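Sulfite reductase [ferredoxin] (Mycobacterium tuberculosis, PDB 1ZJ8) reduces sulfite to sulfide with electrons from ferredoxin, using a siroheme and a [4Fe-4S] cluster, to supply sulfur for amino acids and cofactors. Local coordinates at residues A[333-338]-A[512-517]; A[506-511]-A[520-525]. All blocks are in the same frame, centred on the assembly; numbering follows the deposited sequence.

Interaction 1 of 2, residues A[333-338]-A[512-517]; sequences PEPVKH and LGLDAG
P335 and V336 meet G513 and L514 where two irregular loops touch near the protein surface. The close-packed part centres on the backbone of G513. The carbonyl of V336 approaches the turn there, its O 3.7 Å from G513 CA, and accepts a weak, bent hydrogen bond from L514 N (N to V336 O 3.1 Å, 133° at the hydrogen). P335 CB is equally close, 3.7 Å from G513 O, and L514 CB lies 3.8 Å from V336 O. G513 takes a positive phi of 78°, a backbone region that favours glycine. E232 holds the backbone N of G513 from outside, while Q227 bonds to the backbone of E334 and, weakly, of V336. The solvent side is looser: with its CG anti to the backbone N (chi1 -174°), L514 brings CD1 to 4.3 Å from P335 CG, and both residues are exposed. One weak backbone bond and a thin apolar approach imply a modest direct contact, while the hydrogen bonds of E232 to 512-517 and of Q227 to 333-338 also hold the two loops.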
loop_
_atom_site.group_PDB
_atom_site.type_symbol
_atom_site.label_atom_id
_atom_site.label_comp_id
_atom_site.label_asym_id
_atom_site.label_seq_id
_atom_site.Cartn_x
_atom_site.Cartn_y
_atom_site.Cartn_z
ATOM N N PRO A 333 -2.720 -13.331 -18.267
ATOM C CA PRO A 333 -3.332 -14.439 -17.532
ATOM C C PRO A 333 -4.794 -14.139 -17.305
ATOM O O PRO A 333 -5.170 -12.969 -17.308
ATOM C CB PRO A 333 -2.578 -14.423 -16.211
ATOM C CG PRO A 333 -2.254 -12.972 -16.002
ATOM C CD PRO A 333 -2.082 -12.350 -17.369
ATOM N N GLU A 334 -5.612 -15.168 -17.114
ATOM C CA GLU A 334 -7.050 -14.964 -16.880
ATOM C C GLU A 334 -7.253 -14.132 -15.627
ATOM O O GLU A 334 -6.890 -14.573 -14.534
ATOM C CB GLU A 334 -7.801 -16.295 -16.738
ATOM C CG GLU A 334 -7.922 -17.081 -18.043
ATOM C CD GLU A 334 -8.901 -16.451 -19.061
ATOM O OE1 GLU A 334 -8.521 -16.225 -20.252
ATOM O OE2 GLU A 334 -10.055 -16.180 -18.663
ATOM N N PRO A 335 -7.836 -12.924 -15.777
ATOM C CA PRO A 335 -8.035 -12.098 -14.582
ATOM C C PRO A 335 -8.899 -12.866 -13.587
ATOM O O PRO A 335 -9.825 -13.543 -14.000
ATOM C CB PRO A 335 -8.758 -10.844 -15.121
ATOM C CG PRO A 335 -8.518 -10.834 -16.620
ATOM C CD PRO A 335 -8.363 -12.280 -17.004
ATOM N N VAL A 336 -8.576 -12.800 -12.304
ATOM C CA VAL A 336 -9.307 -13.576 -11.314
ATOM C C VAL A 336 -10.671 -12.961 -11.098
ATOM O O VAL A 336 -10.867 -11.776 -11.369
ATOM C CB VAL A 336 -8.539 -13.676 -10.002
ATOM C CG1 VAL A 336 -7.367 -14.626 -10.192
ATOM C CG2 VAL A 336 -8.075 -12.275 -9.500
ATOM N N LYS A 337 -11.619 -13.771 -10.634
ATOM C CA LYS A 337 -12.980 -13.267 -10.380
ATOM C C LYS A 337 -12.966 -12.465 -9.074
ATOM O O LYS A 337 -13.266 -11.262 -9.055
ATOM C CB LYS A 337 -14.028 -14.393 -10.306
ATOM C CG LYS A 337 -13.888 -15.506 -11.362
ATOM C CD LYS A 337 -13.043 -16.731 -10.847
ATOM C CE LYS A 337 -13.672 -18.097 -11.262
ATOM N NZ LYS A 337 -15.028 -18.361 -10.641
ATOM N N HIS A 338 -12.579 -13.146 -7.999
ATOM C CA HIS A 338 -12.504 -12.556 -6.662
ATOM C C HIS A 338 -11.038 -12.236 -6.361
ATOM O O HIS A 338 -10.147 -12.838 -6.951
ATOM C CB HIS A 338 -13.095 -13.534 -5.633
ATOM C CG HIS A 338 -14.380 -14.168 -6.087
ATOM N ND1 HIS A 338 -15.575 -13.475 -6.153
ATOM C CD2 HIS A 338 -14.646 -15.417 -6.540
ATOM C CE1 HIS A 338 -16.524 -14.274 -6.609
ATOM N NE2 HIS A 338 -15.986 -15.459 -6.850
ATOM N N LEU A 512 -10.737 -4.492 -8.963
ATOM C CA LEU A 512 -9.698 -4.929 -9.876
ATOM C C LEU A 512 -10.088 -6.308 -10.392
ATOM O O LEU A 512 -11.244 -6.712 -10.271
ATOM C CB LEU A 512 -8.348 -4.929 -9.152
ATOM C CG LEU A 512 -7.862 -3.591 -8.569
ATOM C CD1 LEU A 512 -6.463 -3.771 -8.041
ATOM C CD2 LEU A 512 -7.895 -2.469 -9.601
ATOM N N GLY A 513 -9.147 -7.023 -10.984
ATOM C CA GLY A 513 -9.424 -8.359 -11.499
ATOM C C GLY A 513 -10.168 -8.308 -12.818
ATOM O O GLY A 513 -9.781 -7.577 -13.720
ATOM N N LEU A 514 -11.241 -9.079 -12.931
ATOM C CA LEU A 514 -12.015 -9.125 -14.180
ATOM C C LEU A 514 -12.766 -7.816 -14.431
ATOM O O LEU A 514 -13.515 -7.347 -13.567
ATOM C CB LEU A 514 -13.010 -10.289 -14.189
ATOM C CG LEU A 514 -13.736 -10.488 -15.523
ATOM C CD1 LEU A 514 -12.776 -10.401 -16.740
ATOM C CD2 LEU A 514 -14.482 -11.836 -15.499
ATOM N N ASP A 515 -12.550 -7.241 -15.616
ATOM C CA ASP A 515 -13.127 -5.943 -16.007
ATOM C C ASP A 515 -12.912 -4.891 -14.926
ATOM O O ASP A 515 -13.856 -4.219 -14.479
ATOM C CB ASP A 515 -14.615 -6.077 -16.318
ATOM C CG ASP A 515 -14.897 -7.142 -17.355
ATOM O OD1 ASP A 515 -14.048 -7.358 -18.256
ATOM O OD2 ASP A 515 -15.977 -7.770 -17.265
ATOM N N ALA A 516 -11.652 -4.766 -14.507
ATOM C CA ALA A 516 -11.261 -3.784 -13.506
ATOM C C ALA A 516 -11.753 -2.414 -13.947
ATOM O O ALA A 516 -11.553 -2.008 -15.092
ATOM C CB ALA A 516 -9.754 -3.764 -13.334
ATOM N N GLY A 517 -12.423 -1.724 -13.039
ATOM C CA GLY A 517 -12.912 -0.385 -13.301
ATOM C C GLY A 517 -13.085 0.327 -11.987
ATOM O O GLY A 517 -13.173 -0.306 -10.929
#

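Interaction 2 of 2, residues A[506-511]-A[520-525]; sequences VHLGGH and RKLRQH
L508 and R520 form an antiparallel hydrogen-bonded pair in the beta hairpin of strands 500-508 and 520-528, at the edge of a mixed sheet in the C-terminal 4Fe-4S domain. L508 N gives a nearly straight bond to R520 O (2.9 Å, 163° at the hydrogen), and R520 N returns one to L508 O at 2.8 Å. One residue back, H507 CA makes a CH···O contact with the same R520 O at 3.4 Å. L508 projects from the sheet on the same side as R520; its CB lies 4.1 Å from R520 O, and CD1 ends 4.0 Å from L522 CD1. Y535 and V557 also pack against this leucine. R520 starts with CG wedged between its backbone N and carbonyl carbon (chi1 38°), close to L508 O; its NH2 makes a salt bridge with E562 and its NH1 a hydrogen bond to V557 O. V506 CB comes within 4.0 Å of H525 CD2, meeting the ring obliquely. On the other side of the sheet, K521 runs beside H507: CB leads to CG, near ND1 and CE1 of the imidazole, CD comes next to CE1, K521 CE rests obliquely 3.7 Å from H507 CE1, and K521 NZ ends 3.9 Å from H507 CE1.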
loop_
_atom_site.group_PDB
_atom_site.type_symbol
_atom_site.label_atom_id
_atom_site.label_comp_id
_atom_site.label_asym_id
_atom_site.label_seq_id
_atom_site.Cartn_x
_atom_site.Cartn_y
_atom_site.Cartn_z
ATOM N N VAL A 506 -18.559 9.493 -1.592
ATOM C CA VAL A 506 -18.779 8.060 -1.729
ATOM C C VAL A 506 -18.518 7.567 -3.150
ATOM O O VAL A 506 -19.081 8.089 -4.109
ATOM C CB VAL A 506 -20.243 7.750 -1.347
ATOM C CG1 VAL A 506 -20.629 6.288 -1.623
ATOM C CG2 VAL A 506 -20.460 8.114 0.122
ATOM N N HIS A 507 -17.672 6.552 -3.287
ATOM C CA HIS A 507 -17.426 5.922 -4.580
ATOM C C HIS A 507 -17.961 4.501 -4.466
ATOM O O HIS A 507 -17.635 3.790 -3.514
ATOM C CB HIS A 507 -15.933 5.923 -4.937
ATOM C CG HIS A 507 -15.325 7.296 -5.068
ATOM N ND1 HIS A 507 -14.834 7.785 -6.263
ATOM C CD2 HIS A 507 -15.103 8.271 -4.150
ATOM C CE1 HIS A 507 -14.355 9.005 -6.080
ATOM N NE2 HIS A 507 -14.505 9.323 -4.807
ATOM N N LEU A 508 -18.802 4.092 -5.406
ATOM C CA LEU A 508 -19.439 2.789 -5.318
ATOM C C LEU A 508 -19.065 1.895 -6.497
ATOM O O LEU A 508 -19.037 2.346 -7.644
ATOM C CB LEU A 508 -20.950 2.966 -5.234
ATOM C CG LEU A 508 -21.446 3.554 -3.908
ATOM C CD1 LEU A 508 -22.776 4.263 -4.084
ATOM C CD2 LEU A 508 -21.576 2.472 -2.848
ATOM N N GLY A 509 -18.773 0.627 -6.214
ATOM C CA GLY A 509 -18.639 -0.394 -7.262
ATOM C C GLY A 509 -17.274 -0.569 -7.934
ATOM O O GLY A 509 -17.182 -1.188 -8.990
ATOM N N GLY A 510 -16.209 -0.059 -7.323
ATOM C CA GLY A 510 -14.846 -0.271 -7.845
ATOM C C GLY A 510 -14.330 -1.696 -7.636
ATOM O O GLY A 510 -14.724 -2.375 -6.688
ATOM N N HIS A 511 -13.457 -2.158 -8.517
ATOM C CA HIS A 511 -12.836 -3.455 -8.356
ATOM C C HIS A 511 -11.678 -3.631 -9.331
ATOM O O HIS A 511 -11.650 -3.020 -10.402
ATOM C CB HIS A 511 -13.852 -4.576 -8.600
ATOM C CG HIS A 511 -14.388 -4.630 -9.998
ATOM N ND1 HIS A 511 -15.445 -3.853 -10.423
ATOM C CD2 HIS A 511 -14.039 -5.392 -11.062
ATOM C CE1 HIS A 511 -15.718 -4.121 -11.689
ATOM N NE2 HIS A 511 -14.873 -5.048 -12.104
ATOM N N ARG A 520 -18.262 4.540 -9.166
ATOM C CA ARG A 520 -18.962 5.744 -9.598
ATOM C C ARG A 520 -19.240 6.660 -8.408
ATOM O O ARG A 520 -19.468 6.209 -7.283
ATOM C CB ARG A 520 -20.224 5.434 -10.415
ATOM C CG ARG A 520 -21.051 4.236 -9.968
ATOM C CD ARG A 520 -22.422 4.167 -10.686
ATOM N NE ARG A 520 -23.311 5.290 -10.332
ATOM C CZ ARG A 520 -24.652 5.258 -10.322
ATOM N NH1 ARG A 520 -25.336 4.153 -10.625
ATOM N NH2 ARG A 520 -25.323 6.349 -9.983
ATOM N N LYS A 521 -19.187 7.956 -8.683
ATOM C CA LYS A 521 -19.280 9.001 -7.677
ATOM C C LYS A 521 -20.735 9.435 -7.701
ATOM O O LYS A 521 -21.376 9.332 -8.741
ATOM C CB LYS A 521 -18.348 10.160 -8.050
ATOM C CG LYS A 521 -17.011 9.699 -8.679
ATOM C CD LYS A 521 -16.191 10.841 -9.270
ATOM C CE LYS A 521 -15.592 11.726 -8.187
ATOM N NZ LYS A 521 -14.193 12.106 -8.498
ATOM N N LEU A 522 -21.274 9.883 -6.572
ATOM C CA LEU A 522 -22.679 10.291 -6.536
ATOM C C LEU A 522 -22.837 11.803 -6.472
ATOM O O LEU A 522 -21.984 12.525 -5.941
ATOM C CB LEU A 522 -23.456 9.581 -5.418
ATOM C CG LEU A 522 -23.805 8.103 -5.701
ATOM C CD1 LEU A 522 -24.873 7.614 -4.720
ATOM C CD2 LEU A 522 -24.255 7.849 -7.158
ATOM N N ARG A 523 -23.975 12.247 -7.004
ATOM C CA ARG A 523 -24.191 13.631 -7.444
ATOM C C ARG A 523 -24.100 14.667 -6.321
ATOM O O ARG A 523 -23.089 15.363 -6.191
ATOM C CB ARG A 523 -25.559 13.714 -8.165
ATOM C CG ARG A 523 -26.140 15.145 -8.408
ATOM C CD ARG A 523 -27.328 15.143 -9.402
ATOM N NE ARG A 523 -28.058 13.865 -9.391
ATOM C CZ ARG A 523 -28.828 13.401 -10.382
ATOM N NH1 ARG A 523 -29.031 14.100 -11.503
ATOM N NH2 ARG A 523 -29.422 12.218 -10.238
ATOM N N GLN A 524 -25.173 14.777 -5.541
ATOM C CA GLN A 524 -25.234 15.672 -4.384
ATOM C C GLN A 524 -25.250 14.706 -3.210
ATOM O O GLN A 524 -26.324 14.279 -2.759
ATOM C CB GLN A 524 -26.492 16.576 -4.389
ATOM C CG GLN A 524 -26.715 17.389 -3.073
ATOM C CD GLN A 524 -28.189 17.768 -2.795
ATOM O OE1 GLN A 524 -28.910 18.224 -3.692
ATOM N NE2 GLN A 524 -28.620 17.606 -1.536
ATOM N N HIS A 525 -24.047 14.334 -2.766
ATOM C CA HIS A 525 -23.865 13.305 -1.746
ATOM C C HIS A 525 -22.691 13.599 -0.818
ATOM O O HIS A 525 -21.546 13.745 -1.251
ATOM C CB HIS A 525 -23.654 11.953 -2.430
ATOM C CG HIS A 525 -24.093 10.782 -1.614
ATOM N ND1 HIS A 525 -24.909 10.905 -0.508
ATOM C CD2 HIS A 525 -23.868 9.454 -1.770
ATOM C CE1 HIS A 525 -25.148 9.707 -0.003
ATOM N NE2 HIS A 525 -24.528 8.810 -0.752
#

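How the interactions relate
From the N terminus, the chain first reaches 333-338, in the loop between strands 328-329 and 344-347. It returns to that loop only after 173 intervening residues, when 512-517 closes interaction 1. Just before that, strand 500-508 has supplied 506-511, and eight residues beyond this segment 520-525 closes the hairpin of interaction 2. The segments alternate, so the contacts cross: 512-517 lies within the hairpin loop and reaches out to the earlier loop. Their centres are 20 Å apart, yet they touch where G517 N lies 3.0 Å from H511 O, a probable hydrogen bond. Together they connect the loop after strand 328-329 with the edge hairpin of the sheet containing strand 425-427.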